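Local atomic coordinates of protease VP4 (Blotched snakehead virus, PDB entry 2GEF), a protein that cleaves peptide bonds as the serine protease part of a birnavirus structural polyprotein, using a serine nucleophile and a lysine general base. Residues 13-18 and 40-45; 34-39 and 170-175; 45-50 and 174-179; 164-169 and 185-190. All blocks are in the same frame, centred on the assembly; numbering follows the deposited sequence.

Contact 1: residues 13-18 and 40-45; sequences AYKQPL and DNHSTS
A13 and K15 bracket S43: S43 N donates to A13 O (2.9 Å), and S43 O accepts from K15 N (3.0 Å, 172° at the hydrogen). The packed side lies beyond Y14, whose ring carbon CE1 rests 3.8 Å from S45 CB. L172 and R175 of helix 170-178 also touch this tyrosine, leaving the ring wedged between strand and helix. A water donates to S45 O at 2.6 Å and bridges at longer range to Y14 OH. The pairing adds a short parallel strand, 14-15, to the strand 43-52 of the mixed sheet; T44 on the same strand is bonded in turn to A37 of strand 31-38. Past K15 the pairing fades, and P17 closes that end with CD 3.5 Å from S45 O. The end formed by K15 and H42 is more open to solvent, although the two side chains meet closely. K15 stretches across H42 at about a right angle, its CG meeting the imidazole at the edge, 3.3 Å from H42 CD2. With CG beside its own backbone N (chi1 -58°) and the rest of the chain extended, the lysine carries its amino group past the ring. At the exposed start of the segment A13 CB approaches N41 O at 3.7 Å.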
loop_
_atom_site.group_PDB
_atom_site.type_symbol
_atom_site.label_atom_id
_atom_site.label_comp_id
_atom_site.label_asym_id
_atom_site.label_seq_id
_atom_site.Cartn_x
_atom_site.Cartn_y
_atom_site.Cartn_z
ATOM N N ALA A 13 -9.795 -8.278 -16.989
ATOM C CA ALA A 13 -11.110 -7.652 -16.661
ATOM C C ALA A 13 -11.033 -7.081 -15.238
ATOM O O ALA A 13 -10.884 -7.821 -14.329
ATOM C CB ALA A 13 -12.275 -8.621 -16.887
ATOM N N TYR A 14 -10.982 -5.778 -15.081
ATOM C CA TYR A 14 -10.824 -5.091 -13.761
ATOM C C TYR A 14 -12.120 -4.553 -13.175
ATOM O O TYR A 14 -12.921 -3.902 -13.835
ATOM C CB TYR A 14 -9.561 -4.079 -13.739
ATOM C CG TYR A 14 -9.623 -2.793 -12.897
ATOM C CD1 TYR A 14 -9.642 -2.854 -11.553
ATOM C CD2 TYR A 14 -9.662 -1.530 -13.492
ATOM C CE1 TYR A 14 -9.812 -1.751 -10.735
ATOM C CE2 TYR A 14 -9.785 -0.342 -12.686
ATOM C CZ TYR A 14 -9.843 -0.451 -11.254
ATOM O OH TYR A 14 -9.991 0.708 -10.290
ATOM N N LYS A 15 -12.365 -4.915 -11.908
ATOM C CA LYS A 15 -13.414 -4.316 -11.085
ATOM C C LYS A 15 -12.851 -3.658 -9.823
ATOM O O LYS A 15 -11.728 -3.952 -9.331
ATOM C CB LYS A 15 -14.382 -5.358 -10.643
ATOM C CG LYS A 15 -15.035 -6.104 -11.763
ATOM C CD LYS A 15 -16.339 -6.633 -11.268
ATOM C CE LYS A 15 -16.893 -7.622 -12.217
ATOM N NZ LYS A 15 -18.375 -7.953 -11.910
ATOM N N GLN A 16 -13.638 -2.727 -9.297
ATOM C CA GLN A 16 -13.239 -2.110 -8.086
ATOM C C GLN A 16 -13.914 -2.971 -7.030
ATOM O O GLN A 16 -14.984 -3.528 -7.269
ATOM C CB GLN A 16 -13.692 -0.672 -8.024
ATOM C CG GLN A 16 -14.751 -0.289 -9.026
ATOM C CD GLN A 16 -14.104 0.195 -10.344
ATOM O OE1 GLN A 16 -14.248 -0.473 -11.405
ATOM N NE2 GLN A 16 -13.385 1.349 -10.283
ATOM N N PRO A 17 -13.209 -3.224 -5.942
ATOM C CA PRO A 17 -13.792 -3.804 -4.786
ATOM C C PRO A 17 -15.036 -3.006 -4.334
ATOM O O PRO A 17 -15.020 -1.772 -4.273
ATOM C CB PRO A 17 -12.656 -3.700 -3.773
ATOM C CG PRO A 17 -11.472 -3.867 -4.583
ATOM C CD PRO A 17 -11.760 -3.060 -5.799
ATOM N N LEU A 18 -16.128 -3.711 -4.106
ATOM C CA LEU A 18 -17.190 -3.166 -3.304
ATOM C C LEU A 18 -16.554 -3.248 -1.902
ATOM O O LEU A 18 -16.066 -4.340 -1.496
ATOM C CB LEU A 18 -18.479 -4.003 -3.471
ATOM C CG LEU A 18 -19.659 -4.383 -2.531
ATOM C CD1 LEU A 18 -20.838 -3.402 -2.616
ATOM C CD2 LEU A 18 -20.083 -5.740 -3.106
ATOM N N ASP A 40 -10.746 -16.180 -11.634
ATOM C CA ASP A 40 -11.374 -16.591 -12.886
ATOM C C ASP A 40 -12.300 -15.382 -13.071
ATOM O O ASP A 40 -12.673 -14.796 -12.098
ATOM C CB ASP A 40 -12.289 -17.872 -12.674
ATOM C CG ASP A 40 -11.638 -18.963 -11.909
ATOM O OD1 ASP A 40 -10.392 -19.054 -11.858
ATOM O OD2 ASP A 40 -12.430 -19.765 -11.344
ATOM N N ASN A 41 -12.647 -14.900 -14.219
ATOM C CA ASN A 41 -13.690 -13.792 -14.107
ATOM C C ASN A 41 -13.190 -12.387 -14.031
ATOM O O ASN A 41 -13.330 -11.669 -14.981
ATOM C CB ASN A 41 -14.696 -14.010 -12.912
ATOM C CG ASN A 41 -15.851 -12.938 -12.875
ATOM O OD1 ASN A 41 -15.765 -11.902 -12.184
ATOM N ND2 ASN A 41 -16.935 -13.213 -13.610
ATOM N N HIS A 42 -12.592 -11.996 -12.892
ATOM C CA HIS A 42 -12.081 -10.623 -12.668
ATOM C C HIS A 42 -10.780 -10.465 -11.793
ATOM O O HIS A 42 -10.436 -11.301 -10.997
ATOM C CB HIS A 42 -13.265 -9.666 -12.259
ATOM C CG HIS A 42 -13.539 -9.635 -10.794
ATOM N ND1 HIS A 42 -13.421 -10.752 -9.993
ATOM C CD2 HIS A 42 -13.816 -8.605 -9.952
ATOM C CE1 HIS A 42 -13.620 -10.408 -8.723
ATOM N NE2 HIS A 42 -13.892 -9.117 -8.676
ATOM N N SER A 43 -10.122 -9.344 -11.989
ATOM C CA SER A 43 -9.035 -8.829 -11.227
ATOM C C SER A 43 -9.531 -7.607 -10.482
ATOM O O SER A 43 -10.508 -6.990 -10.913
ATOM C CB SER A 43 -7.853 -8.418 -12.119
ATOM O OG SER A 43 -7.575 -9.488 -13.038
ATOM N N THR A 44 -8.848 -7.312 -9.353
ATOM C CA THR A 44 -9.124 -6.206 -8.485
ATOM C C THR A 44 -7.836 -5.366 -8.244
ATOM O O THR A 44 -6.802 -5.884 -8.317
ATOM C CB THR A 44 -9.703 -6.710 -7.013
ATOM O OG1 THR A 44 -8.739 -7.612 -6.390
ATOM C CG2 THR A 44 -11.049 -7.443 -7.159
ATOM N N SER A 45 -7.994 -4.074 -7.977
ATOM C CA SER A 45 -6.916 -3.150 -7.597
ATOM C C SER A 45 -7.634 -2.231 -6.632
ATOM O O SER A 45 -8.769 -1.657 -6.970
ATOM C CB SER A 45 -6.537 -2.309 -8.858
ATOM O OG SER A 45 -5.466 -1.535 -8.609
HETATM O O HOH W 1 -9.709 0.812 -7.042
#

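Contact 2: residues 34-39 and 170-175; sequences PVVAFG and GNLKAR
K173, the catalytic lysine of the Ser/Lys dyad, sits on helix 170-178 and lays its methylenes across P34 and V36 of strand 31-38. The helix segment crosses the strand at 119°, the axes coming within 7.8 Å. K173 CG is lodged between two carbons, P34 CG and V36 CG1, each 3.5 Å away, which is tighter than ordinary van der Waals contact; K173 CB lies against the same proline ring. The lysine meets both side chains at about a right angle. Its chain stays extended until CE, where a bend (chi4 -105°) turns NZ aside, toward a weak hydrogen bond with T156 OG1 and the neighbourhood of S136. One residue earlier, L172 places its CG anti to the backbone N (chi1 179°), and this brings CD2 against both V36 CB, 4.0 Å off, and F38 CE2, at 3.8 Å. The phenyl ring of F38 also meets that of F169. No hydrogen bond joins the two segments. Grip on the lysine here is therefore purely apolar: P34 and V36 probably steer the aliphatic chain of this buried residue, whose amino end has its weak bond, to T156 OG1, outside the two segments.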
loop_
_atom_site.group_PDB
_atom_site.type_symbol
_atom_site.label_atom_id
_atom_site.label_comp_id
_atom_site.label_asym_id
_atom_site.label_seq_id
_atom_site.Cartn_x
_atom_site.Cartn_y
_atom_site.Cartn_z
ATOM N N PRO A 34 -0.915 0.097 -3.302
ATOM C CA PRO A 34 -1.864 -0.698 -4.063
ATOM C C PRO A 34 -1.805 -2.129 -3.869
ATOM O O PRO A 34 -0.746 -2.658 -3.516
ATOM C CB PRO A 34 -1.613 -0.256 -5.487
ATOM C CG PRO A 34 -0.153 -0.125 -5.463
ATOM C CD PRO A 34 0.163 0.588 -4.169
ATOM N N VAL A 35 -3.033 -2.723 -3.879
ATOM C CA VAL A 35 -3.220 -4.137 -3.644
ATOM C C VAL A 35 -4.021 -4.774 -4.791
ATOM O O VAL A 35 -5.188 -4.387 -5.046
ATOM C CB VAL A 35 -3.903 -4.455 -2.359
ATOM C CG1 VAL A 35 -4.150 -6.102 -2.260
ATOM C CG2 VAL A 35 -3.034 -4.025 -1.192
ATOM N N VAL A 36 -3.379 -5.738 -5.492
ATOM C CA VAL A 36 -4.049 -6.324 -6.659
ATOM C C VAL A 36 -4.342 -7.854 -6.305
ATOM O O VAL A 36 -3.588 -8.504 -5.512
ATOM C CB VAL A 36 -3.234 -6.129 -7.954
ATOM C CG1 VAL A 36 -2.841 -4.682 -8.208
ATOM C CG2 VAL A 36 -2.000 -7.036 -7.994
ATOM N N ALA A 37 -5.427 -8.383 -6.862
ATOM C CA ALA A 37 -5.806 -9.763 -6.754
ATOM C C ALA A 37 -6.497 -10.184 -8.058
ATOM O O ALA A 37 -7.103 -9.317 -8.805
ATOM C CB ALA A 37 -6.686 -9.977 -5.604
ATOM N N PHE A 38 -6.341 -11.479 -8.353
ATOM C CA PHE A 38 -6.858 -12.148 -9.614
ATOM C C PHE A 38 -7.761 -13.328 -9.359
ATOM O O PHE A 38 -7.328 -14.256 -8.719
ATOM C CB PHE A 38 -5.661 -12.564 -10.518
ATOM C CG PHE A 38 -4.583 -11.498 -10.576
ATOM C CD1 PHE A 38 -3.529 -11.508 -9.679
ATOM C CD2 PHE A 38 -4.678 -10.478 -11.493
ATOM C CE1 PHE A 38 -2.560 -10.455 -9.665
ATOM C CE2 PHE A 38 -3.744 -9.459 -11.547
ATOM C CZ PHE A 38 -2.655 -9.450 -10.602
ATOM N N GLY A 39 -8.983 -13.373 -9.915
ATOM C CA GLY A 39 -9.698 -14.688 -10.008
ATOM C C GLY A 39 -10.007 -15.080 -11.475
ATOM O O GLY A 39 -9.577 -14.378 -12.438
ATOM N N GLY A 170 2.055 -2.694 -12.420
ATOM C CA GLY A 170 2.063 -1.239 -12.297
ATOM C C GLY A 170 0.813 -0.512 -12.850
ATOM O O GLY A 170 0.184 0.300 -12.236
ATOM N N ASN A 171 0.516 -0.736 -14.091
ATOM C CA ASN A 171 -0.691 -0.264 -14.662
ATOM C C ASN A 171 -2.033 -0.534 -13.950
ATOM O O ASN A 171 -2.875 0.296 -13.869
ATOM C CB ASN A 171 -0.775 -0.886 -16.040
ATOM C CG ASN A 171 -1.743 -0.148 -16.863
ATOM O OD1 ASN A 171 -2.955 -0.142 -16.561
ATOM N ND2 ASN A 171 -1.233 0.643 -17.787
ATOM N N LEU A 172 -2.278 -1.741 -13.501
ATOM C CA LEU A 172 -3.446 -1.992 -12.726
ATOM C C LEU A 172 -3.380 -1.344 -11.303
ATOM O O LEU A 172 -4.437 -0.926 -10.758
ATOM C CB LEU A 172 -3.587 -3.537 -12.569
ATOM C CG LEU A 172 -4.744 -4.134 -11.764
ATOM C CD1 LEU A 172 -5.962 -3.839 -12.474
ATOM C CD2 LEU A 172 -4.511 -5.712 -11.722
ATOM N N LYS A 173 -2.176 -1.389 -10.708
ATOM C CA LYS A 173 -1.881 -0.632 -9.480
ATOM C C LYS A 173 -2.175 0.823 -9.579
ATOM O O LYS A 173 -2.859 1.281 -8.649
ATOM C CB LYS A 173 -0.496 -0.910 -8.863
ATOM C CG LYS A 173 -0.439 -2.158 -8.241
ATOM C CD LYS A 173 1.085 -2.497 -7.997
ATOM C CE LYS A 173 1.198 -3.945 -7.758
ATOM N NZ LYS A 173 1.428 -4.218 -6.373
ATOM N N ALA A 174 -1.831 1.510 -10.711
ATOM C CA ALA A 174 -2.030 2.951 -10.886
ATOM C C ALA A 174 -3.525 3.249 -10.888
ATOM O O ALA A 174 -3.977 4.279 -10.314
ATOM C CB ALA A 174 -1.459 3.410 -12.250
ATOM N N ARG A 175 -4.328 2.355 -11.487
ATOM C CA ARG A 175 -5.758 2.541 -11.415
ATOM C C ARG A 175 -6.247 2.852 -9.995
ATOM O O ARG A 175 -7.050 3.653 -9.816
ATOM C CB ARG A 175 -6.495 1.293 -11.927
ATOM C CG ARG A 175 -6.181 0.910 -13.286
ATOM C CD ARG A 175 -6.764 1.932 -14.226
ATOM N NE ARG A 175 -6.755 1.401 -15.574
ATOM C CZ ARG A 175 -7.582 1.772 -16.546
ATOM N NH1 ARG A 175 -8.547 2.734 -16.343
ATOM N NH2 ARG A 175 -7.420 1.163 -17.727
#

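Contact 3: residues 45-50 and 174-179; sequences SELYIA and ARAAHK
The methyl of A176 enters between S45 and L47, which flank E46 on strand 43-52. A176 CB is 3.1 Å from S45 OG, a close approach, and 3.6 Å from the backbone N of E46. L47 comes alongside the same turn of helix, where its branch carbon CG lies 3.6 Å from A176 O and CD2 is 4.0 Å from A176 CB. The leucine takes its CG beside the backbone N (chi1 -63°) and continues extended, which spreads both methyls over the helix backbone; CD2 also reaches the N of A177, at 4.1 Å. The smallness of A176 is matched by the backbone spacing, with the CA atoms of E46 and A176 only 4.9 Å apart.

The next shell sets these groups in place. S45 OG is held by a hydrogen bond to L172 O, one turn back on the helix. L47 also packs on I180 and on A154 of strand 154-160, and A177 touches the same alanine. The side chain of E46 leaves the strand away from the helix; its OE2 is bonded to N127 ND2, while OE1 lies in plane at the edge of the Y48 ring. Backbone bonds of E46 to V35 and of L47 to V109 fix the strand between two neighbours. The segments cross at -61° with axes 6.6 Å apart, an arrangement of a helix laid close on a β-sheet; here that helix carries K173, the lysine of the Ser/Lys dyad.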
loop_
_atom_site.group_PDB
_atom_site.type_symbol
_atom_site.label_atom_id
_atom_site.label_comp_id
_atom_site.label_asym_id
_atom_site.label_seq_id
_atom_site.Cartn_x
_atom_site.Cartn_y
_atom_site.Cartn_z
ATOM N N SER A 45 -7.994 -4.074 -7.977
ATOM C CA SER A 45 -6.916 -3.150 -7.597
ATOM C C SER A 45 -7.634 -2.231 -6.632
ATOM O O SER A 45 -8.769 -1.657 -6.970
ATOM C CB SER A 45 -6.537 -2.309 -8.858
ATOM O OG SER A 45 -5.466 -1.535 -8.609
ATOM N N GLU A 46 -6.983 -1.991 -5.508
ATOM C CA GLU A 46 -7.549 -1.212 -4.375
ATOM C C GLU A 46 -6.384 -0.511 -3.689
ATOM O O GLU A 46 -5.323 -1.071 -3.630
ATOM C CB GLU A 46 -7.904 -2.291 -3.330
ATOM C CG GLU A 46 -9.145 -2.224 -2.724
ATOM C CD GLU A 46 -9.481 -3.580 -2.086
ATOM O OE1 GLU A 46 -9.109 -4.674 -2.632
ATOM O OE2 GLU A 46 -10.119 -3.562 -1.018
ATOM N N LEU A 47 -6.605 0.558 -2.930
ATOM C CA LEU A 47 -5.628 0.995 -1.868
ATOM C C LEU A 47 -5.871 0.438 -0.545
ATOM O O LEU A 47 -6.970 0.125 -0.192
ATOM C CB LEU A 47 -5.668 2.490 -1.771
ATOM C CG LEU A 47 -5.210 3.084 -3.116
ATOM C CD1 LEU A 47 -5.302 4.577 -2.882
ATOM C CD2 LEU A 47 -3.851 2.721 -3.645
ATOM N N TYR A 48 -4.796 0.256 0.175
ATOM C CA TYR A 48 -4.740 -0.058 1.602
ATOM C C TYR A 48 -3.811 0.971 2.201
ATOM O O TYR A 48 -2.967 1.538 1.491
ATOM C CB TYR A 48 -4.139 -1.457 1.880
ATOM C CG TYR A 48 -5.032 -2.690 1.673
ATOM C CD1 TYR A 48 -5.800 -2.877 0.519
ATOM C CD2 TYR A 48 -5.066 -3.662 2.610
ATOM C CE1 TYR A 48 -6.601 -4.019 0.345
ATOM C CE2 TYR A 48 -5.872 -4.776 2.458
ATOM C CZ TYR A 48 -6.636 -4.967 1.361
ATOM O OH TYR A 48 -7.408 -6.209 1.334
ATOM N N ILE A 49 -3.941 1.158 3.480
ATOM C CA ILE A 49 -3.138 2.108 4.224
ATOM C C ILE A 49 -2.414 1.317 5.220
ATOM O O ILE A 49 -3.052 0.497 5.775
ATOM C CB ILE A 49 -3.892 3.236 4.935
ATOM C CG1 ILE A 49 -2.840 4.316 5.280
ATOM C CG2 ILE A 49 -4.806 2.740 6.168
ATOM C CD1 ILE A 49 -3.372 5.509 5.831
ATOM N N ALA A 50 -1.079 1.414 5.251
ATOM C CA ALA A 50 -0.294 0.814 6.348
ATOM C C ALA A 50 -0.195 1.906 7.448
ATOM O O ALA A 50 0.199 3.103 7.134
ATOM C CB ALA A 50 1.063 0.554 5.898
ATOM N N ALA A 174 -1.831 1.510 -10.711
ATOM C CA ALA A 174 -2.030 2.951 -10.886
ATOM C C ALA A 174 -3.525 3.249 -10.888
ATOM O O ALA A 174 -3.977 4.279 -10.314
ATOM C CB ALA A 174 -1.459 3.410 -12.250
ATOM N N ARG A 175 -4.328 2.355 -11.487
ATOM C CA ARG A 175 -5.758 2.541 -11.415
ATOM C C ARG A 175 -6.247 2.852 -9.995
ATOM O O ARG A 175 -7.050 3.653 -9.816
ATOM C CB ARG A 175 -6.495 1.293 -11.927
ATOM C CG ARG A 175 -6.181 0.910 -13.286
ATOM C CD ARG A 175 -6.764 1.932 -14.226
ATOM N NE ARG A 175 -6.755 1.401 -15.574
ATOM C CZ ARG A 175 -7.582 1.772 -16.546
ATOM N NH1 ARG A 175 -8.547 2.734 -16.343
ATOM N NH2 ARG A 175 -7.420 1.163 -17.727
ATOM N N ALA A 176 -5.731 2.196 -8.982
ATOM C CA ALA A 176 -6.217 2.227 -7.625
ATOM C C ALA A 176 -5.834 3.572 -7.053
ATOM O O ALA A 176 -6.566 4.210 -6.289
ATOM C CB ALA A 176 -5.548 1.045 -6.842
ATOM N N ALA A 177 -4.688 4.043 -7.444
ATOM C CA ALA A 177 -4.242 5.314 -6.959
ATOM C C ALA A 177 -5.023 6.435 -7.642
ATOM O O ALA A 177 -5.399 7.359 -6.974
ATOM C CB ALA A 177 -2.721 5.474 -7.264
ATOM N N HIS A 178 -5.202 6.384 -8.974
ATOM C CA HIS A 178 -5.760 7.500 -9.812
ATOM C C HIS A 178 -7.283 7.650 -9.479
ATOM O O HIS A 178 -7.820 8.757 -9.442
ATOM C CB HIS A 178 -5.504 7.187 -11.299
ATOM C CG HIS A 178 -4.053 7.163 -11.671
ATOM N ND1 HIS A 178 -3.641 7.009 -12.993
ATOM C CD2 HIS A 178 -2.900 7.325 -10.915
ATOM C CE1 HIS A 178 -2.304 7.037 -13.044
ATOM N NE2 HIS A 178 -1.823 7.265 -11.802
ATOM N N LYS A 179 -7.909 6.526 -9.096
ATOM C CA LYS A 179 -9.265 6.514 -8.755
ATOM C C LYS A 179 -9.574 7.518 -7.675
ATOM O O LYS A 179 -10.676 8.115 -7.592
ATOM C CB LYS A 179 -9.727 5.094 -8.400
ATOM C CG LYS A 179 -11.295 5.067 -8.126
ATOM C CD LYS A 179 -11.769 3.692 -7.501
ATOM C CE LYS A 179 -13.354 3.571 -7.253
ATOM N NZ LYS A 179 -13.960 2.231 -6.598
#

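Contact 4: residues 164-169 and 185-190; sequences VQPVQF and VGMTQD
Segments 164-169 and 185-190 leave strands 163-165 and 184-186, which strand 154-160 separates in the sheet, and converge on a single β-bridge between V167 and T188, their directions 33° apart. V167 N donates to M187 O (3.0 Å), a bond bent to 139° at the hydrogen. In return Q189 N donates to V167 O at 2.6 Å. In both bonds the donor stands tilted from the carbonyl plane. P166 CA adds a CH···O contact to M187 O, at 3.2 Å.

M187, present as selenomethionine, fills the start of the contact: its CG lies 3.6 Å from V164 CG1, and a bend at chi3 (88°) brings SE to 3.3 Å from V164 O. V167 CG1 meets T188 CG2 obliquely at 3.9 Å, while T188 OG1 turns to E193 OE1 and G192 N. On the exposed side Q189 runs extended past V167; its NE2 makes a weak hydrogen bond to P166 O (3.4 Å), and its amide lies against Q168 CG. F169 occupies the N-cap position of helix 170-178, where D190 OD2 accepts a hydrogen bond from N171 N. Backbone hydrogen bonds on its N and O thus probably steady V167 beside the nucleophile S136, and the D190 carboxylate, set at a helix N-terminus, probably gains from the helix dipole and is likely to be ionised.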
loop_
_atom_site.group_PDB
_atom_site.type_symbol
_atom_site.label_atom_id
_atom_site.label_comp_id
_atom_site.label_asym_id
_atom_site.label_seq_id
_atom_site.Cartn_x
_atom_site.Cartn_y
_atom_site.Cartn_z
ATOM N N VAL A 164 14.994 0.119 -3.849
ATOM C CA VAL A 164 13.747 -0.369 -4.335
ATOM C C VAL A 164 13.919 -1.417 -5.410
ATOM O O VAL A 164 14.729 -1.229 -6.354
ATOM C CB VAL A 164 12.875 0.811 -4.770
ATOM C CG1 VAL A 164 11.483 0.334 -5.445
ATOM C CG2 VAL A 164 12.550 1.746 -3.469
ATOM N N GLN A 165 13.102 -2.469 -5.343
ATOM C CA GLN A 165 12.858 -3.357 -6.500
ATOM C C GLN A 165 11.524 -3.312 -7.153
ATOM O O GLN A 165 10.472 -3.305 -6.481
ATOM C CB GLN A 165 13.125 -4.762 -6.109
ATOM C CG GLN A 165 14.531 -4.958 -5.428
ATOM C CD GLN A 165 14.521 -6.256 -4.742
ATOM O OE1 GLN A 165 13.552 -6.578 -3.963
ATOM N NE2 GLN A 165 15.521 -7.100 -5.070
ATOM N N PRO A 166 11.494 -3.337 -8.524
ATOM C CA PRO A 166 10.262 -3.090 -9.339
ATOM C C PRO A 166 9.201 -4.294 -9.248
ATOM O O PRO A 166 9.551 -5.496 -9.086
ATOM C CB PRO A 166 10.796 -2.921 -10.757
ATOM C CG PRO A 166 11.914 -3.863 -10.783
ATOM C CD PRO A 166 12.622 -3.744 -9.389
ATOM N N VAL A 167 7.943 -3.934 -9.319
ATOM C CA VAL A 167 6.910 -4.926 -9.009
ATOM C C VAL A 167 6.113 -5.062 -10.321
ATOM O O VAL A 167 6.179 -4.183 -11.195
ATOM C CB VAL A 167 6.142 -4.573 -7.731
ATOM C CG1 VAL A 167 5.368 -3.344 -7.930
ATOM C CG2 VAL A 167 5.193 -5.659 -7.355
ATOM N N GLN A 168 5.559 -6.244 -10.539
ATOM C CA GLN A 168 4.626 -6.481 -11.609
ATOM C C GLN A 168 3.285 -5.647 -11.423
ATOM O O GLN A 168 2.915 -5.323 -10.347
ATOM C CB GLN A 168 4.225 -7.945 -11.463
ATOM C CG GLN A 168 5.041 -8.951 -12.336
ATOM C CD GLN A 168 4.245 -10.235 -12.666
ATOM O OE1 GLN A 168 4.019 -10.478 -13.837
ATOM N NE2 GLN A 168 3.796 -11.025 -11.615
ATOM N N PHE A 169 2.462 -5.513 -12.446
ATOM C CA PHE A 169 1.083 -4.912 -12.247
ATOM C C PHE A 169 1.035 -3.413 -12.037
ATOM O O PHE A 169 0.061 -2.924 -11.542
ATOM C CB PHE A 169 0.249 -5.704 -11.182
ATOM C CG PHE A 169 0.406 -7.249 -11.358
ATOM C CD1 PHE A 169 -0.035 -7.882 -12.553
ATOM C CD2 PHE A 169 0.963 -8.066 -10.339
ATOM C CE1 PHE A 169 0.180 -9.293 -12.758
ATOM C CE2 PHE A 169 1.136 -9.468 -10.553
ATOM C CZ PHE A 169 0.773 -10.047 -11.775
ATOM N N VAL A 185 3.647 5.969 -7.048
ATOM C CA VAL A 185 5.003 6.319 -6.904
ATOM C C VAL A 185 5.785 5.063 -6.540
ATOM O O VAL A 185 5.366 4.208 -5.708
ATOM C CB VAL A 185 5.199 7.412 -5.811
ATOM C CG1 VAL A 185 6.668 7.788 -5.672
ATOM C CG2 VAL A 185 4.410 8.660 -6.172
ATOM N N GLY A 186 6.885 4.888 -7.198
ATOM C CA GLY A 186 7.709 3.718 -6.857
ATOM C C GLY A 186 8.362 3.068 -8.060
ATOM O O GLY A 186 9.008 3.788 -8.826
HETATM N N MSE A 187 8.338 1.716 -8.154
HETATM C CA MSE A 187 8.998 1.114 -9.304
HETATM C C MSE A 187 8.204 -0.123 -9.710
HETATM O O MSE A 187 7.907 -0.984 -8.843
HETATM C CB MSE A 187 10.440 0.626 -9.006
HETATM C CG MSE A 187 11.512 1.579 -8.798
HETATM SE SE MSE A 187 13.169 0.548 -8.686
HETATM C CE MSE A 187 13.498 0.566 -10.644
ATOM N N THR A 188 7.850 -0.181 -11.010
ATOM C CA THR A 188 7.123 -1.293 -11.576
ATOM C C THR A 188 7.815 -1.820 -12.836
ATOM O O THR A 188 8.568 -1.060 -13.450
ATOM C CB THR A 188 5.750 -0.977 -11.819
ATOM O OG1 THR A 188 5.675 0.028 -12.827
ATOM C CG2 THR A 188 5.117 -0.490 -10.577
ATOM N N GLN A 189 7.659 -3.120 -13.109
ATOM C CA GLN A 189 8.139 -3.689 -14.377
ATOM C C GLN A 189 7.516 -3.053 -15.637
ATOM O O GLN A 189 8.208 -2.924 -16.603
ATOM C CB GLN A 189 8.096 -5.230 -14.392
ATOM C CG GLN A 189 8.890 -5.787 -13.156
ATOM C CD GLN A 189 8.668 -7.258 -12.898
ATOM O OE1 GLN A 189 8.491 -8.021 -13.811
ATOM N NE2 GLN A 189 8.780 -7.666 -11.654
ATOM N N ASP A 190 6.271 -2.610 -15.621
ATOM C CA ASP A 190 5.719 -2.018 -16.842
ATOM C C ASP A 190 5.737 -0.452 -16.876
ATOM O O ASP A 190 5.062 0.151 -17.667
ATOM C CB ASP A 190 4.303 -2.600 -17.161
ATOM C CG ASP A 190 3.257 -2.329 -15.997
ATOM O OD1 ASP A 190 3.762 -1.826 -14.961
ATOM O OD2 ASP A 190 1.997 -2.722 -16.043
#

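In the fold
Helix 170-178 ties the contacts together. Contacts 2 and 3, centres 8 Å apart, are successive turns of it laid on the adjacent strands 31-38 and 43-52, and contact 1 adds strand 14-15 to the second of these. S45 belongs to both contacts 1 and 3; its OG lies 2.5 Å from L172 O of contact 2. Contact 4 reaches the start of the same helix, with D190 OD2 3.2 Å from N171 N and F169 CE1 3.6 Å from F38 CZ. The dyad lysine K173 belongs to contact 2, and the side chain of S136 lies about 3 Å from its side chain and about 4 Å from that of V167 of contact 4. Contact 1 is 20 Å from contact 4, centre to centre.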